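PDB 1QDD: lithostathine-1-alpha from Homo sapiens, which possibly inhibits spontaneous calcium carbonate precipitation and may take part in pancreas and brain regeneration, being a secreted protein of the C-type lectin family. Local coordinates for residues D39-N44 against F136-K141; L54-G59 against V97-W102; V76-H81 against V116-S121. The protein carries 1 engineered substitution. All coordinates share one frame; numbering follows the deposited sequence.

Contact 1: residues D39-N44 against F136-K141; sequences DLYCQN and FSFVCK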
# COMPACT_ATOMS: atom_id res chain seq x y z
N ASP A 39 2.49 -6.45 6.12
CA ASP A 39 1.10 -6.81 5.82
C ASP A 39 0.38 -7.34 7.06
O ASP A 39 -0.80 -7.00 7.25
CB ASP A 39 1.05 -7.81 4.67
CG ASP A 39 -0.34 -7.96 4.09
OD1 ASP A 39 -0.90 -7.00 3.51
OD2 ASP A 39 -0.93 -9.06 4.20
N LEU A 40 1.05 -8.09 7.91
CA LEU A 40 0.45 -8.56 9.16
C LEU A 40 0.11 -7.41 10.08
O LEU A 40 -0.96 -7.40 10.71
CB LEU A 40 1.37 -9.58 9.84
CG LEU A 40 1.45 -10.96 9.19
CD1 LEU A 40 2.54 -11.80 9.83
CD2 LEU A 40 0.12 -11.69 9.24
N TYR A 41 0.94 -6.36 10.18
CA TYR A 41 0.63 -5.19 10.99
C TYR A 41 -0.66 -4.57 10.48
O TYR A 41 -1.59 -4.23 11.23
CB TYR A 41 1.78 -4.16 10.98
CG TYR A 41 1.47 -2.93 11.80
CD1 TYR A 41 1.96 -2.79 13.11
CD2 TYR A 41 0.70 -1.89 11.32
CE1 TYR A 41 1.67 -1.67 13.87
CE2 TYR A 41 0.39 -0.78 12.08
CZ TYR A 41 0.89 -0.67 13.35
OH TYR A 41 0.58 0.46 14.11
N CYS A 42 -0.76 -4.39 9.15
CA CYS A 42 -1.96 -3.80 8.57
C CYS A 42 -3.21 -4.62 8.86
O CYS A 42 -4.29 -4.05 9.07
CB CYS A 42 -1.82 -3.58 7.08
SG CYS A 42 -0.48 -2.55 6.47
N GLN A 43 -3.11 -5.94 8.84
CA GLN A 43 -4.24 -6.82 9.13
C GLN A 43 -4.68 -6.68 10.58
O GLN A 43 -5.87 -6.75 10.90
CB GLN A 43 -3.85 -8.28 8.84
CG GLN A 43 -3.67 -8.63 7.38
CD GLN A 43 -3.35 -10.07 7.07
OE1 GLN A 43 -2.44 -10.36 6.29
NE2 GLN A 43 -4.10 -10.99 7.66
N ASN A 44 -3.72 -6.55 11.49
CA ASN A 44 -4.01 -6.47 12.92
C ASN A 44 -4.71 -5.19 13.31
O ASN A 44 -5.45 -5.19 14.31
CB ASN A 44 -2.72 -6.67 13.72
CG ASN A 44 -2.16 -8.07 13.71
OD1 ASN A 44 -2.86 -9.04 13.44
ND2 ASN A 44 -0.87 -8.19 14.00
N PHE A 136 11.55 -2.16 5.12
CA PHE A 136 11.11 -0.84 4.72
C PHE A 136 9.87 -0.38 5.49
O PHE A 136 9.13 -1.17 6.10
CB PHE A 136 10.73 -0.86 3.22
CG PHE A 136 11.81 -1.15 2.22
CD1 PHE A 136 13.12 -0.74 2.40
CD2 PHE A 136 11.51 -1.81 1.04
CE1 PHE A 136 14.10 -1.02 1.47
CE2 PHE A 136 12.49 -2.07 0.09
CZ PHE A 136 13.79 -1.67 0.30
N SER A 137 9.62 0.94 5.43
CA SER A 137 8.37 1.53 5.92
C SER A 137 7.24 1.14 4.97
O SER A 137 7.48 0.50 3.92
CB SER A 137 8.53 3.04 5.99
OG SER A 137 8.94 3.53 4.72
N PHE A 138 5.99 1.46 5.29
CA PHE A 138 4.84 0.92 4.55
C PHE A 138 3.58 1.73 4.71
O PHE A 138 3.44 2.55 5.64
CB PHE A 138 4.59 -0.54 5.01
CG PHE A 138 4.39 -0.77 6.48
CD1 PHE A 138 3.13 -0.87 7.03
CD2 PHE A 138 5.49 -0.97 7.32
CE1 PHE A 138 2.96 -1.16 8.37
CE2 PHE A 138 5.31 -1.26 8.65
CZ PHE A 138 4.05 -1.36 9.19
N VAL A 139 2.63 1.55 3.80
CA VAL A 139 1.33 2.19 3.84
C VAL A 139 0.24 1.11 3.98
O VAL A 139 0.24 0.14 3.23
CB VAL A 139 1.02 3.04 2.60
CG1 VAL A 139 -0.39 3.63 2.60
CG2 VAL A 139 2.03 4.18 2.43
N CYS A 140 -0.69 1.30 4.91
CA CYS A 140 -1.85 0.43 5.10
C CYS A 140 -3.15 1.10 4.61
O CYS A 140 -3.27 2.31 4.59
CB CYS A 140 -2.06 0.05 6.58
SG CYS A 140 -0.71 -0.77 7.45
N LYS A 141 -4.11 0.26 4.22
CA LYS A 141 -5.43 0.66 3.74
C LYS A 141 -6.49 -0.20 4.43
O LYS A 141 -6.34 -1.42 4.46
CB LYS A 141 -5.50 0.50 2.21
CG LYS A 141 -6.84 0.72 1.52
CD LYS A 141 -6.73 0.48 0.02
CE LYS A 141 -8.05 0.59 -0.73
NZ LYS A 141 -7.82 0.35 -2.19
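C42 and C140 are joined by a disulfide, SG to SG 2.0 Å, that links helix 35-44 to strand 136-143: the bridge between the first helix and the last strand that marks the C-type lectin fold. The torsion about the S-S bond is -78°, close to the relaxed right angle for a disulfide. The bridge brings the two CA atoms to 5.5 Å of each other, while the axes of the helix and strand segments stay 8.4 Å apart.

Packing is tight beside the sulfurs. The F138 ring directs its edge at the face of Y41 in an offset edge-to-face pair, the planes 67° apart and the centroids separated by 5.7 Å; CE1 of F138 reaches CD2 of Y41 at 3.8 Å. C42 SG lies 4.0 Å from CD1 of F138, an oblique sulfur-aromatic contact. The two rings and the disulfide thus form one cluster, which L50 extends by touching both C42 and F138. On the same helix D39, buried and turned away from the strand, is hydrogen-bonded through OD1 to L50 N, N49 ND2 and S92 OG.

The outer side is looser. Whereas the disulfide and F138 are buried, the Y41 ring remains partly exposed, although it also touches Y27 and N29 of strand 24-33. Y41 holds its ring against F138 by setting CG anti to the backbone N (chi1 179°). The same placement leaves C140 SG at the edge of the Y41 ring, near its plane, 4.3 Å from CD2.

Contact 2: residues L54-G59 against V97-W102; sequences LTQAEG and VSYKSW
One face of the Y99 ring lies against the backbone of T55 and Q56, at the point where helix 56-68 of the C-type lectin fold begins. T55 C stands 3.8 Å above the ring plane, over its centre, and Q56 N lies above the same face but nearer the rim. Q56 CA makes a CH-pi contact, 4.0 Å from the ring centroid. Beyond the ring, Y99 OH meets Q56 CG at 3.9 Å; the Q56 amide is turned 44° from the ring plane.

The covered backbone is itself held in shape. T55 is the N-cap, its OG1 accepting from E58 N at 3.0 Å, while E58 OE1 receives L54 N from above the carboxylate plane. The other carboxylate oxygen, E58 OE2, accepts a hydrogen bond from Y26 OH, so one glutamate ties the helix start to strand 24-33.

On the exposed side, the loop between strands 90-91 and 115-119 reaches L54 through S98. S98 OG donates to L54 O at 2.9 Å, in the carbonyl plane and on a lone pair. A water grips this carbonyl oxygen a second time, donating both to L54 O at 3.1 Å and to S98 O at 3.0 Å.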
# COMPACT_ATOMS: atom_id res chain seq x y z
N LEU A 54 -5.29 0.93 -7.12
CA LEU A 54 -6.16 0.45 -8.19
C LEU A 54 -6.49 1.43 -9.27
O LEU A 54 -7.06 1.01 -10.30
CB LEU A 54 -7.44 -0.10 -7.53
CG LEU A 54 -7.16 -1.10 -6.39
CD1 LEU A 54 -8.44 -1.57 -5.72
CD2 LEU A 54 -6.38 -2.30 -6.90
N THR A 55 -6.14 2.69 -9.14
CA THR A 55 -6.37 3.72 -10.15
C THR A 55 -5.20 4.71 -10.09
O THR A 55 -4.51 4.79 -9.05
CB THR A 55 -7.66 4.54 -9.95
OG1 THR A 55 -7.55 5.25 -8.70
CG2 THR A 55 -8.94 3.71 -9.96
N GLN A 56 -5.02 5.52 -11.12
CA GLN A 56 -4.00 6.56 -11.12
C GLN A 56 -4.28 7.56 -10.01
O GLN A 56 -3.33 8.01 -9.33
CB GLN A 56 -3.98 7.26 -12.48
CG GLN A 56 -2.77 8.16 -12.72
CD GLN A 56 -2.85 8.74 -14.13
OE1 GLN A 56 -2.88 9.94 -14.34
NE2 GLN A 56 -3.00 7.87 -15.12
N ALA A 57 -5.52 7.94 -9.78
CA ALA A 57 -5.88 8.89 -8.73
C ALA A 57 -5.57 8.37 -7.34
O ALA A 57 -5.08 9.14 -6.48
CB ALA A 57 -7.34 9.30 -8.86
N GLU A 58 -5.75 7.08 -7.08
CA GLU A 58 -5.36 6.48 -5.80
C GLU A 58 -3.84 6.51 -5.65
O GLU A 58 -3.34 6.84 -4.55
CB GLU A 58 -5.91 5.06 -5.68
CG GLU A 58 -5.71 4.45 -4.30
CD GLU A 58 -6.43 3.14 -4.11
OE1 GLU A 58 -6.69 2.43 -5.11
OE2 GLU A 58 -6.71 2.77 -2.95
N GLY A 59 -3.08 6.25 -6.70
CA GLY A 59 -1.63 6.34 -6.66
C GLY A 59 -1.17 7.75 -6.31
O GLY A 59 -0.22 7.94 -5.53
N VAL A 97 -5.70 -6.55 -10.52
CA VAL A 97 -4.66 -5.61 -10.94
C VAL A 97 -5.22 -4.76 -12.07
O VAL A 97 -5.09 -5.03 -13.27
CB VAL A 97 -3.37 -6.32 -11.34
CG1 VAL A 97 -2.26 -5.33 -11.69
CG2 VAL A 97 -2.90 -7.25 -10.24
N SER A 98 -5.84 -3.64 -11.70
CA SER A 98 -6.50 -2.73 -12.63
C SER A 98 -5.68 -1.53 -13.03
O SER A 98 -6.08 -0.66 -13.82
CB SER A 98 -7.83 -2.26 -12.03
OG SER A 98 -7.66 -1.77 -10.71
N TYR A 99 -4.50 -1.39 -12.42
CA TYR A 99 -3.55 -0.30 -12.63
C TYR A 99 -2.10 -0.76 -12.45
O TYR A 99 -1.83 -1.61 -11.58
CB TYR A 99 -3.84 0.83 -11.63
CG TYR A 99 -2.91 2.02 -11.67
CD1 TYR A 99 -1.98 2.26 -10.66
CD2 TYR A 99 -2.94 2.92 -12.73
CE1 TYR A 99 -1.12 3.33 -10.71
CE2 TYR A 99 -2.06 3.98 -12.81
CZ TYR A 99 -1.16 4.19 -11.78
OH TYR A 99 -0.31 5.27 -11.84
N LYS A 100 -1.18 -0.25 -13.25
CA LYS A 100 0.25 -0.55 -13.06
C LYS A 100 1.06 0.73 -13.25
O LYS A 100 0.70 1.64 -13.99
CB LYS A 100 0.73 -1.65 -13.99
CG LYS A 100 0.73 -1.31 -15.47
CD LYS A 100 1.22 -2.50 -16.29
CE LYS A 100 1.23 -2.18 -17.78
NZ LYS A 100 -0.16 -2.05 -18.31
N SER A 101 2.20 0.80 -12.55
CA SER A 101 3.07 1.97 -12.64
C SER A 101 4.54 1.62 -12.46
O SER A 101 5.22 2.17 -11.58
CB SER A 101 2.61 2.98 -11.58
OG SER A 101 3.17 4.26 -11.85
N TRP A 102 5.05 0.69 -13.25
CA TRP A 102 6.43 0.25 -13.15
C TRP A 102 7.41 1.35 -13.53
O TRP A 102 7.23 2.05 -14.53
CB TRP A 102 6.63 -0.98 -14.03
CG TRP A 102 5.86 -2.19 -13.59
CD1 TRP A 102 4.81 -2.77 -14.26
CD2 TRP A 102 6.08 -2.98 -12.43
NE1 TRP A 102 4.38 -3.87 -13.58
CE2 TRP A 102 5.13 -4.04 -12.45
CE3 TRP A 102 7.00 -2.94 -11.37
CZ2 TRP A 102 5.08 -5.00 -11.46
CZ3 TRP A 102 6.94 -3.92 -10.39
CH2 TRP A 102 5.97 -4.94 -10.44
O HOH W 1 -7.42 1.96 -13.23

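Contact 3: residues V76-H81 against V116-S121; sequences VWIGLH and VSLTSS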
# COMPACT_ATOMS: atom_id res chain seq x y z
N VAL A 76 9.18 2.46 0.05
CA VAL A 76 7.99 2.24 0.88
C VAL A 76 7.20 1.05 0.34
O VAL A 76 6.86 1.04 -0.85
CB VAL A 76 7.09 3.49 0.94
CG1 VAL A 76 5.85 3.26 1.79
CG2 VAL A 76 7.86 4.71 1.46
N TRP A 77 6.87 0.07 1.16
CA TRP A 77 6.11 -1.09 0.67
C TRP A 77 4.66 -0.80 0.29
O TRP A 77 3.95 -0.04 0.95
CB TRP A 77 6.05 -2.16 1.77
CG TRP A 77 7.23 -2.97 2.17
CD1 TRP A 77 7.68 -3.16 3.45
CD2 TRP A 77 8.09 -3.75 1.33
NE1 TRP A 77 8.76 -4.00 3.45
CE2 TRP A 77 9.04 -4.37 2.16
CE3 TRP A 77 8.15 -3.96 -0.05
CZ2 TRP A 77 10.04 -5.21 1.64
CZ3 TRP A 77 9.13 -4.80 -0.55
CH2 TRP A 77 10.07 -5.40 0.30
N ILE A 78 4.23 -1.48 -0.78
CA ILE A 78 2.84 -1.58 -1.20
C ILE A 78 2.50 -3.07 -1.26
O ILE A 78 3.38 -3.92 -1.16
CB ILE A 78 2.48 -0.82 -2.47
CG1 ILE A 78 3.22 -1.36 -3.70
CG2 ILE A 78 2.74 0.68 -2.29
CD1 ILE A 78 2.77 -0.75 -5.01
N GLY A 79 1.22 -3.41 -1.41
CA GLY A 79 0.77 -4.79 -1.34
C GLY A 79 0.96 -5.74 -2.50
O GLY A 79 0.29 -6.80 -2.49
N LEU A 80 1.75 -5.43 -3.50
CA LEU A 80 1.91 -6.25 -4.69
C LEU A 80 3.06 -7.22 -4.54
O LEU A 80 4.14 -6.83 -4.07
CB LEU A 80 2.06 -5.38 -5.94
CG LEU A 80 1.75 -6.03 -7.29
CD1 LEU A 80 0.26 -6.23 -7.51
CD2 LEU A 80 2.30 -5.20 -8.45
N HIS A 81 2.87 -8.49 -4.91
CA HIS A 81 3.92 -9.50 -4.80
C HIS A 81 3.71 -10.59 -5.84
O HIS A 81 2.63 -10.68 -6.46
CB HIS A 81 4.03 -10.06 -3.39
CG HIS A 81 2.89 -10.92 -2.93
ND1 HIS A 81 3.11 -12.12 -2.28
CD2 HIS A 81 1.55 -10.76 -2.98
CE1 HIS A 81 1.94 -12.66 -1.98
NE2 HIS A 81 0.98 -11.88 -2.40
N VAL A 116 7.04 -5.50 -4.03
CA VAL A 116 7.10 -4.20 -4.67
C VAL A 116 7.10 -3.00 -3.73
O VAL A 116 6.33 -2.94 -2.76
CB VAL A 116 5.91 -4.08 -5.66
CG1 VAL A 116 5.92 -2.75 -6.41
CG2 VAL A 116 5.93 -5.23 -6.65
N SER A 117 7.99 -2.05 -4.04
CA SER A 117 8.06 -0.79 -3.29
C SER A 117 7.86 0.42 -4.20
O SER A 117 8.16 0.39 -5.41
CB SER A 117 9.41 -0.68 -2.59
OG SER A 117 10.48 -0.60 -3.50
N LEU A 118 7.44 1.53 -3.61
CA LEU A 118 7.42 2.86 -4.22
C LEU A 118 8.77 3.55 -4.00
O LEU A 118 9.35 3.43 -2.91
CB LEU A 118 6.35 3.74 -3.58
CG LEU A 118 4.91 3.24 -3.64
CD1 LEU A 118 4.00 4.07 -2.74
CD2 LEU A 118 4.38 3.24 -5.07
N THR A 119 9.26 4.28 -4.99
CA THR A 119 10.59 4.88 -4.90
C THR A 119 10.53 6.40 -4.73
O THR A 119 9.80 7.12 -5.41
CB THR A 119 11.44 4.50 -6.14
OG1 THR A 119 10.80 4.98 -7.31
CG2 THR A 119 11.62 2.99 -6.26
N SER A 120 11.38 6.91 -3.82
CA SER A 120 11.47 8.35 -3.62
C SER A 120 12.00 9.13 -4.81
O SER A 120 11.57 10.27 -5.03
CB SER A 120 12.33 8.68 -2.40
OG SER A 120 13.69 8.36 -2.58
N SER A 121 12.82 8.51 -5.66
CA SER A 121 13.38 9.19 -6.83
C SER A 121 12.32 9.56 -7.85
O SER A 121 12.53 10.40 -8.73
CB SER A 121 14.38 8.28 -7.56
OG SER A 121 15.44 7.89 -6.70
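V76 and L118 face each other as an antiparallel hydrogen-bonded pair, with V76 N donating to L118 O at 3.1 Å and L118 N returning a bond to V76 O at 2.9 Å. The next pair, W77 with S117, is non-hydrogen-bonded, and beyond it I78 N reaches V116 O at 3.2 Å along a nearly straight line (173° at the hydrogen). Strands 75-78 and 115-119 are thereby joined inside the C-type lectin domain. V76 and L118 send their side chains to the face covered by I66 of helix 56-68; W77 and S117 occupy the other.

I78 carries much of the side-chain packing. From CB it forks: CG2 goes to L118, 3.6 Å from its CG and equally near its CD1, while CG1 takes the place between the backbone N and the carbonyl carbon (chi1 63°) and passes V116 O at 3.6 Å. At the tip, CD1 rests 4.0 Å from CG1 of V116. The two branches therefore span alternate residues of the facing strand.

After I78 the chain turns a corner at G79, yet L80 still meets V116. Their side chains lie together, pointing the same way, and V116 N gives L80 O a weak bond, bent to 128°. W77 brings the edge of its indole to V116 O, with CE3 3.4 Å away, while NE1 bonds to E33 O; S117 OG is likewise satisfied by N75. I78 O, which meets V116 O only as another acceptor, finds its donor in W35 NE1. No charged group takes part across the contact: backbone bonds set the register, aliphatic branches pack beside them, and W77 NE1, S117 OG and I78 O are satisfied by residues around the ladder.

Contacts 1 and 3 share a sheet: strands 136-143 and 75-78 run parallel as neighbours, with a probable hydrogen bond from W77 N to S137 O at 2.9 Å, and the contact centres lie 12 Å apart. Contact 2 is also 12 Å from contact 3, centre to centre, and meets it where W102 CH2 packs on V116 CG2 at 3.8 Å. Although the centres of contacts 1 and 2 are 19 Å apart, a salt bridge connects them, K141 NZ to E58 OE2 at 2.8 Å. All three belong to the lectin domain. The glycan is O-linked to T5 and lies against E2, A3, E6 and P8 of the N-terminal tail, none of which belongs to these contacts.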